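Local coordinates for nudix hydrolase domain-containing protein (Thermotoga maritima, PDB 3E57), which is of unknown function but carries a Nudix domain and is probably a hydrolase of nucleoside-diphosphate-linked compounds, at residues L27-E32 with L45-Q50; T65-I70 with L143-T148; V73-M76 with V81-T84. All coordinates share one frame; numbering follows the deposited sequence.

Interaction 1: residues L27-E32 with L45-Q50; sequences LKEFGE and LNFLDQ
Phe-30 drives its ring edge into the face of Phe-47, a T-shaped stack with centroids 5.0 Å apart and planes at 69°. The leading atom is Phe-30 CE2, which stands over the centre of the Phe-47 ring and comes 3.6 Å from Phe-47 CG; Phe-30 CZ follows behind it, near CG and CB of the same residue. Glu-29 adds the aliphatic part of its chain. Its CG lies 3.6 Å from Phe-47 CD1 and its CB 3.7 Å from the same atom, while a bend at chi2 lets the carboxylate run on past the ring. That CG also rests above one face of the Phe-30 ring, toward the rim, so the methylene chain is shared by both aromatics. No hydrogen bond crosses between 27-32 and 45-50; two short N-terminal helices, 23-30 and 41-51, are joined here through side chains alone, and helix 41-51 packs in turn on helix 115-130 of the Nudix domain. The nearest CA atoms, those of Glu-29 and Phe-47, are 7.7 Å apart. Phe-47 reaches across that gap because its CG is anti to the backbone N (chi1 164°), and Tyr-51, one turn on, meets its ring. Replacing Phe-47 with an alanine would probably leave the edge of Phe-30 without the ring face it meets and open a gap between the two helices. Further out, Val-39 packs on Phe-30, and helix 23-30 ends at Gly-31, whose positive phi turns the chain away. Leu-45 and Leu-48 pack on Phe-119 of helix 115-130, and Asp-49 OD1 accepts a hydrogen bond from Arg-116 N. Glu-32, just beyond the turn, forms a salt bridge with Arg-38 of the second subunit.

Interaction 2: residues T65-I70 with L143-T148; sequences TTKQVI and LINSST
Lys-67 and Asn-145 make one direct hydrogen bond, Lys-67 NZ to Asn-145 OD1 at 2.6 Å. The ammonium meets the oxygen almost head-on, with a C=O...N angle of 168°, and the two side chains cross at about a right angle. Lys-67 runs out nearly extended and then bends at its last torsion (chi4 -92°), which swings NZ onto the amide oxygen and brings CE to 3.2 Å from Asn-145 OD1. Water supplies the second kind of link: it accepts from Lys-67 NZ at 3.0 Å and gives a weak bond to Ser-146 O at 3.1 Å. Carbonyls elsewhere add weak bonds to the same ammonium, from Arg-153 O and His-155 O, so a buried lysine is surrounded by oxygens, which probably helps it keep its charge. The other end of the amide is held too, Asn-145 ND2 donating to Phe-33 O, and this fixes which way OD1 faces. Side-chain packing comes from neighbours: Phe-26 of helix 23-30 touches Asn-145, and Leu-156 touches Lys-67. The backbones stay apart, 9.5 Å between Lys-67 CA and Asn-145 CA, because strand 155-163 pairs with both strand 66-77 and strand 131-145. The contact is thus a polar side-chain bridge between two strands that flank a common neighbour in the mixed beta-sheet of a Nudix domain.

Interaction 3: residues V73-M76 with V81-T84; sequences VVIM and VLIT
Ile-75 O accepts the one direct backbone hydrogen bond between the strands, from Leu-82 N at 2.9 Å and nearly straight (165° at the hydrogen). Val-81 CA adds a CA-H...O contact to the same oxygen at 3.5 Å. Around this point the strands are close: Met-76 and Val-81 form an antiparallel non-hydrogen-bonded pair, 4.3 Å between their CA atoms, and Met-76 CG rests 4.1 Å from Val-81 CB. Val-81 also reaches back along the partner strand. Its chi1 of 60° puts CG1 between the backbone N and the carbonyl carbon and turns CG2 across to Val-74 CG1, 3.6 Å away; Leu-101 touches both valines. The side chains of Ile-75 and Leu-82 run alongside each other in one direction, with Ile-75 CD1 4.0 Å from Leu-82 CD2 and Ile-103 touching both.

At Ile-75 and Leu-82 the pairing is already half open. The short segments run at 121° to each other, well short of antiparallel, and a water stands in for the return bond of this pair: it accepts from Ile-75 N at 3.0 Å and donates to Leu-82 O. Past that wedge strand 66-77 takes another partner, Val-73 bonding through its backbone to Ile-103. This is the splayed end of the beta hairpin formed by strands 66-77 and 80-85 in the Nudix domain. Its chemistry is that of a hydrophobic core: aliphatic side chains pack above and below a single direct backbone bond, and the water satisfies the amide and carbonyl that the divergence would otherwise leave without a partner across the hairpin.

Along the chain, interaction 1 closes before interaction 2 opens, and interaction 3 is nested inside the loop that interaction 2 closes. Interactions 1 and 2 are neighbours, their centres about 12 Å apart, and they touch through Leu-48 with Val-69 and Phe-30 with Leu-143; the pair of N-terminal helices therefore packs directly on the strands of interaction 2. Strand 66-77 serves interactions 2 and 3, whose centres lie about 21 Å apart on opposite sides of the chain's centre. Interaction 3 stands about 27 Å, centre to centre, from interaction 1. Strand 66-77 thus runs from the region next to the N-terminal helices into the hairpin with strand 80-85.

Interaction 1: residues L27-E32 with L45-Q50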
# COMPACT_ATOMS: atom_id res chain seq x y z
N LEU B 27 15.61 -0.97 -1.19
CA LEU B 27 15.17 0.43 -1.13
C LEU B 27 15.87 1.29 -2.19
O LEU B 27 15.24 2.17 -2.80
CB LEU B 27 15.38 1.01 0.27
CG LEU B 27 14.63 0.30 1.41
CD1 LEU B 27 15.16 0.75 2.78
CD2 LEU B 27 13.11 0.51 1.32
N LYS B 28 17.15 1.04 -2.42
CA LYS B 28 17.89 1.76 -3.45
C LYS B 28 17.29 1.51 -4.83
O LYS B 28 17.11 2.44 -5.62
CB LYS B 28 19.38 1.37 -3.43
CG LYS B 28 20.15 1.64 -4.74
CD LYS B 28 20.01 3.08 -5.24
CE LYS B 28 21.24 3.94 -4.97
NZ LYS B 28 20.90 5.36 -5.24
N GLU B 29 16.96 0.26 -5.12
CA GLU B 29 16.41 -0.09 -6.43
C GLU B 29 14.95 0.37 -6.58
O GLU B 29 14.57 0.93 -7.61
CB GLU B 29 16.49 -1.59 -6.65
CG GLU B 29 16.25 -2.01 -8.09
CD GLU B 29 17.37 -1.57 -9.03
OE1 GLU B 29 18.55 -1.50 -8.59
OE2 GLU B 29 17.06 -1.27 -10.20
N PHE B 30 14.14 0.14 -5.55
CA PHE B 30 12.70 0.34 -5.68
C PHE B 30 12.09 1.46 -4.87
O PHE B 30 10.93 1.82 -5.08
CB PHE B 30 12.00 -0.97 -5.35
CG PHE B 30 12.33 -2.06 -6.31
CD1 PHE B 30 11.87 -2.00 -7.62
CD2 PHE B 30 13.11 -3.13 -5.92
CE1 PHE B 30 12.18 -3.01 -8.52
CE2 PHE B 30 13.42 -4.14 -6.81
CZ PHE B 30 12.94 -4.08 -8.12
N GLY B 31 12.86 2.05 -3.96
CA GLY B 31 12.38 3.17 -3.18
C GLY B 31 11.52 2.73 -2.01
O GLY B 31 11.43 1.55 -1.69
N GLU B 32 10.86 3.70 -1.41
CA GLU B 32 10.13 3.51 -0.17
C GLU B 32 8.64 3.48 -0.46
O GLU B 32 8.06 4.48 -0.88
CB GLU B 32 10.45 4.67 0.77
CG GLU B 32 11.91 4.66 1.22
CD GLU B 32 12.33 5.95 1.91
OE1 GLU B 32 11.68 6.34 2.92
OE2 GLU B 32 13.31 6.57 1.45
N LEU B 45 13.74 -9.49 -11.99
CA LEU B 45 14.60 -10.67 -12.13
C LEU B 45 16.08 -10.27 -12.22
O LEU B 45 16.94 -10.92 -11.63
CB LEU B 45 14.22 -11.49 -13.35
CG LEU B 45 12.89 -12.25 -13.30
CD1 LEU B 45 12.70 -12.99 -14.62
CD2 LEU B 45 12.81 -13.20 -12.10
N ASN B 46 16.35 -9.19 -12.96
CA ASN B 46 17.68 -8.59 -13.02
C ASN B 46 18.14 -8.14 -11.64
O ASN B 46 19.28 -8.37 -11.25
CB ASN B 46 17.68 -7.39 -13.98
CG ASN B 46 17.63 -7.81 -15.44
OD1 ASN B 46 17.91 -8.96 -15.78
ND2 ASN B 46 17.28 -6.86 -16.31
N PHE B 47 17.23 -7.51 -10.89
CA PHE B 47 17.50 -7.11 -9.51
C PHE B 47 17.91 -8.30 -8.65
O PHE B 47 18.85 -8.21 -7.86
CB PHE B 47 16.28 -6.40 -8.92
CG PHE B 47 16.31 -6.28 -7.43
CD1 PHE B 47 17.01 -5.26 -6.82
CD2 PHE B 47 15.60 -7.17 -6.63
CE1 PHE B 47 17.05 -5.13 -5.43
CE2 PHE B 47 15.63 -7.05 -5.25
CZ PHE B 47 16.35 -6.03 -4.65
N LEU B 48 17.21 -9.43 -8.82
CA LEU B 48 17.55 -10.65 -8.08
C LEU B 48 18.93 -11.18 -8.46
O LEU B 48 19.71 -11.55 -7.60
CB LEU B 48 16.51 -11.75 -8.33
CG LEU B 48 15.10 -11.54 -7.79
CD1 LEU B 48 14.25 -12.77 -8.09
CD2 LEU B 48 15.17 -11.23 -6.29
N ASP B 49 19.23 -11.22 -9.75
CA ASP B 49 20.54 -11.70 -10.19
C ASP B 49 21.67 -10.81 -9.70
O ASP B 49 22.75 -11.30 -9.38
CB ASP B 49 20.59 -11.84 -11.71
CG ASP B 49 20.10 -13.20 -12.19
OD1 ASP B 49 20.13 -14.17 -11.40
OD2 ASP B 49 19.67 -13.27 -13.37
N GLN B 50 21.41 -9.51 -9.62
CA GLN B 50 22.40 -8.53 -9.20
C GLN B 50 22.58 -8.44 -7.67
O GLN B 50 23.69 -8.21 -7.19
CB GLN B 50 22.03 -7.17 -9.77
CG GLN B 50 23.07 -6.10 -9.56
CD GLN B 50 22.75 -4.82 -10.28
OE1 GLN B 50 21.59 -4.56 -10.63
NE2 GLN B 50 23.76 -4.00 -10.51

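Interaction 2: residues T65-I70 with L143-T148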
# COMPACT_ATOMS: atom_id res chain seq x y z
N THR B 65 17.76 -6.30 8.34
CA THR B 65 18.80 -5.92 7.38
C THR B 65 18.58 -6.57 6.02
O THR B 65 19.12 -6.11 5.01
CB THR B 65 20.21 -6.35 7.86
OG1 THR B 65 20.41 -5.94 9.22
CG2 THR B 65 21.29 -5.73 6.98
N THR B 66 17.82 -7.67 6.00
CA THR B 66 17.50 -8.36 4.76
C THR B 66 16.00 -8.63 4.63
O THR B 66 15.25 -8.63 5.63
CB THR B 66 18.26 -9.71 4.65
OG1 THR B 66 17.99 -10.50 5.82
CG2 THR B 66 19.77 -9.48 4.52
N LYS B 67 15.57 -8.85 3.40
CA LYS B 67 14.21 -9.27 3.12
C LYS B 67 14.22 -10.58 2.35
O LYS B 67 14.96 -10.75 1.39
CB LYS B 67 13.46 -8.15 2.37
CG LYS B 67 13.11 -7.00 3.30
CD LYS B 67 12.29 -5.89 2.65
CE LYS B 67 11.51 -5.07 3.70
NZ LYS B 67 10.11 -5.61 3.95
N GLN B 68 13.42 -11.53 2.83
CA GLN B 68 13.25 -12.82 2.21
C GLN B 68 12.32 -12.68 1.01
O GLN B 68 11.22 -12.17 1.14
CB GLN B 68 12.64 -13.80 3.22
CG GLN B 68 13.52 -14.00 4.46
CD GLN B 68 12.75 -14.48 5.66
OE1 GLN B 68 12.02 -15.47 5.58
NE2 GLN B 68 12.90 -13.79 6.78
N VAL B 69 12.78 -13.11 -0.16
CA VAL B 69 11.97 -13.02 -1.38
C VAL B 69 10.94 -14.15 -1.43
O VAL B 69 11.30 -15.33 -1.47
CB VAL B 69 12.84 -13.04 -2.62
CG1 VAL B 69 11.98 -13.08 -3.88
CG2 VAL B 69 13.77 -11.84 -2.61
N ILE B 70 9.66 -13.76 -1.41
CA ILE B 70 8.54 -14.68 -1.34
C ILE B 70 7.70 -14.57 -2.62
O ILE B 70 6.95 -13.61 -2.78
CB ILE B 70 7.63 -14.35 -0.11
CG1 ILE B 70 8.45 -14.28 1.18
CG2 ILE B 70 6.52 -15.39 0.03
CD1 ILE B 70 9.14 -15.58 1.56
N LEU B 143 5.36 -5.89 -6.59
CA LEU B 143 5.94 -6.17 -5.29
C LEU B 143 5.06 -5.74 -4.12
O LEU B 143 4.42 -4.68 -4.15
CB LEU B 143 7.27 -5.44 -5.16
CG LEU B 143 8.35 -5.85 -6.17
CD1 LEU B 143 9.67 -5.19 -5.79
CD2 LEU B 143 8.50 -7.34 -6.21
N ILE B 144 5.07 -6.56 -3.08
CA ILE B 144 4.38 -6.24 -1.83
C ILE B 144 5.40 -6.02 -0.73
O ILE B 144 6.20 -6.91 -0.41
CB ILE B 144 3.46 -7.37 -1.35
CG1 ILE B 144 2.45 -7.76 -2.43
CG2 ILE B 144 2.79 -6.95 -0.04
CD1 ILE B 144 1.59 -8.99 -2.06
N ASN B 145 5.34 -4.84 -0.12
CA ASN B 145 6.24 -4.48 0.96
C ASN B 145 5.42 -3.81 2.02
O ASN B 145 4.99 -2.67 1.85
CB ASN B 145 7.34 -3.54 0.45
CG ASN B 145 8.38 -3.22 1.50
OD1 ASN B 145 8.88 -4.11 2.18
ND2 ASN B 145 8.72 -1.94 1.63
N SER B 146 5.15 -4.52 3.11
CA SER B 146 4.36 -3.96 4.19
C SER B 146 5.09 -4.16 5.49
O SER B 146 5.83 -5.13 5.66
CB SER B 146 3.00 -4.64 4.28
OG SER B 146 3.17 -6.01 4.48
N SER B 147 4.87 -3.24 6.42
CA SER B 147 5.66 -3.19 7.62
C SER B 147 4.80 -3.38 8.86
O SER B 147 5.25 -3.09 9.97
CB SER B 147 6.40 -1.86 7.71
OG SER B 147 5.48 -0.79 7.81
N THR B 148 3.58 -3.89 8.70
CA THR B 148 2.63 -3.93 9.82
C THR B 148 2.82 -5.11 10.80
O THR B 148 2.18 -5.14 11.85
CB THR B 148 1.17 -3.90 9.33
OG1 THR B 148 0.95 -4.91 8.34
CG2 THR B 148 0.85 -2.53 8.72
O HOH W 1 8.49 -3.51 5.39

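Interaction 3: residues V73-M76 with V81-T84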
# COMPACT_ATOMS: atom_id res chain seq x y z
N VAL B 73 1.40 -16.21 -5.18
CA VAL B 73 0.59 -16.43 -6.35
C VAL B 73 -0.88 -16.50 -6.00
O VAL B 73 -1.29 -17.31 -5.16
CB VAL B 73 1.00 -17.74 -7.07
CG1 VAL B 73 0.22 -17.90 -8.37
CG2 VAL B 73 2.51 -17.75 -7.33
N VAL B 74 -1.67 -15.65 -6.65
CA VAL B 74 -3.10 -15.69 -6.57
C VAL B 74 -3.57 -16.50 -7.78
O VAL B 74 -3.13 -16.24 -8.91
CB VAL B 74 -3.69 -14.27 -6.64
CG1 VAL B 74 -5.22 -14.33 -6.72
CG2 VAL B 74 -3.22 -13.45 -5.43
N ILE B 75 -4.44 -17.47 -7.54
CA ILE B 75 -4.88 -18.39 -8.58
C ILE B 75 -6.30 -18.04 -8.99
O ILE B 75 -7.16 -17.88 -8.13
CB ILE B 75 -4.81 -19.85 -8.07
CG1 ILE B 75 -3.34 -20.27 -7.94
CG2 ILE B 75 -5.54 -20.81 -9.02
CD1 ILE B 75 -3.16 -21.55 -7.21
N MET B 76 -6.53 -17.90 -10.30
CA MET B 76 -7.88 -17.76 -10.84
C MET B 76 -8.21 -18.89 -11.80
O MET B 76 -7.43 -19.19 -12.70
CB MET B 76 -8.03 -16.44 -11.58
CG MET B 76 -8.27 -15.25 -10.65
SD MET B 76 -8.77 -13.79 -11.57
CE MET B 76 -10.54 -14.06 -11.77
N VAL B 81 -11.69 -16.80 -8.18
CA VAL B 81 -10.39 -16.71 -7.52
C VAL B 81 -10.36 -17.68 -6.35
O VAL B 81 -11.37 -17.87 -5.66
CB VAL B 81 -10.09 -15.27 -7.03
CG1 VAL B 81 -11.13 -14.79 -6.03
CG2 VAL B 81 -8.69 -15.20 -6.44
N LEU B 82 -9.20 -18.28 -6.11
CA LEU B 82 -9.02 -19.26 -5.05
C LEU B 82 -8.80 -18.58 -3.69
O LEU B 82 -7.87 -17.79 -3.53
CB LEU B 82 -7.85 -20.18 -5.36
CG LEU B 82 -7.51 -21.26 -4.34
CD1 LEU B 82 -8.61 -22.31 -4.27
CD2 LEU B 82 -6.16 -21.89 -4.65
N ILE B 83 -9.66 -18.91 -2.74
CA ILE B 83 -9.53 -18.48 -1.35
C ILE B 83 -9.27 -19.74 -0.54
O ILE B 83 -9.92 -20.76 -0.77
CB ILE B 83 -10.85 -17.85 -0.86
CG1 ILE B 83 -11.12 -16.54 -1.62
CG2 ILE B 83 -10.80 -17.58 0.63
CD1 ILE B 83 -10.24 -15.40 -1.23
N THR B 84 -8.33 -19.69 0.40
CA THR B 84 -8.06 -20.83 1.25
C THR B 84 -8.18 -20.43 2.71
O THR B 84 -8.15 -19.24 3.04
CB THR B 84 -6.65 -21.40 1.00
OG1 THR B 84 -5.68 -20.37 1.21
CG2 THR B 84 -6.51 -21.95 -0.43
O HOH W 2 -5.11 -17.95 -4.69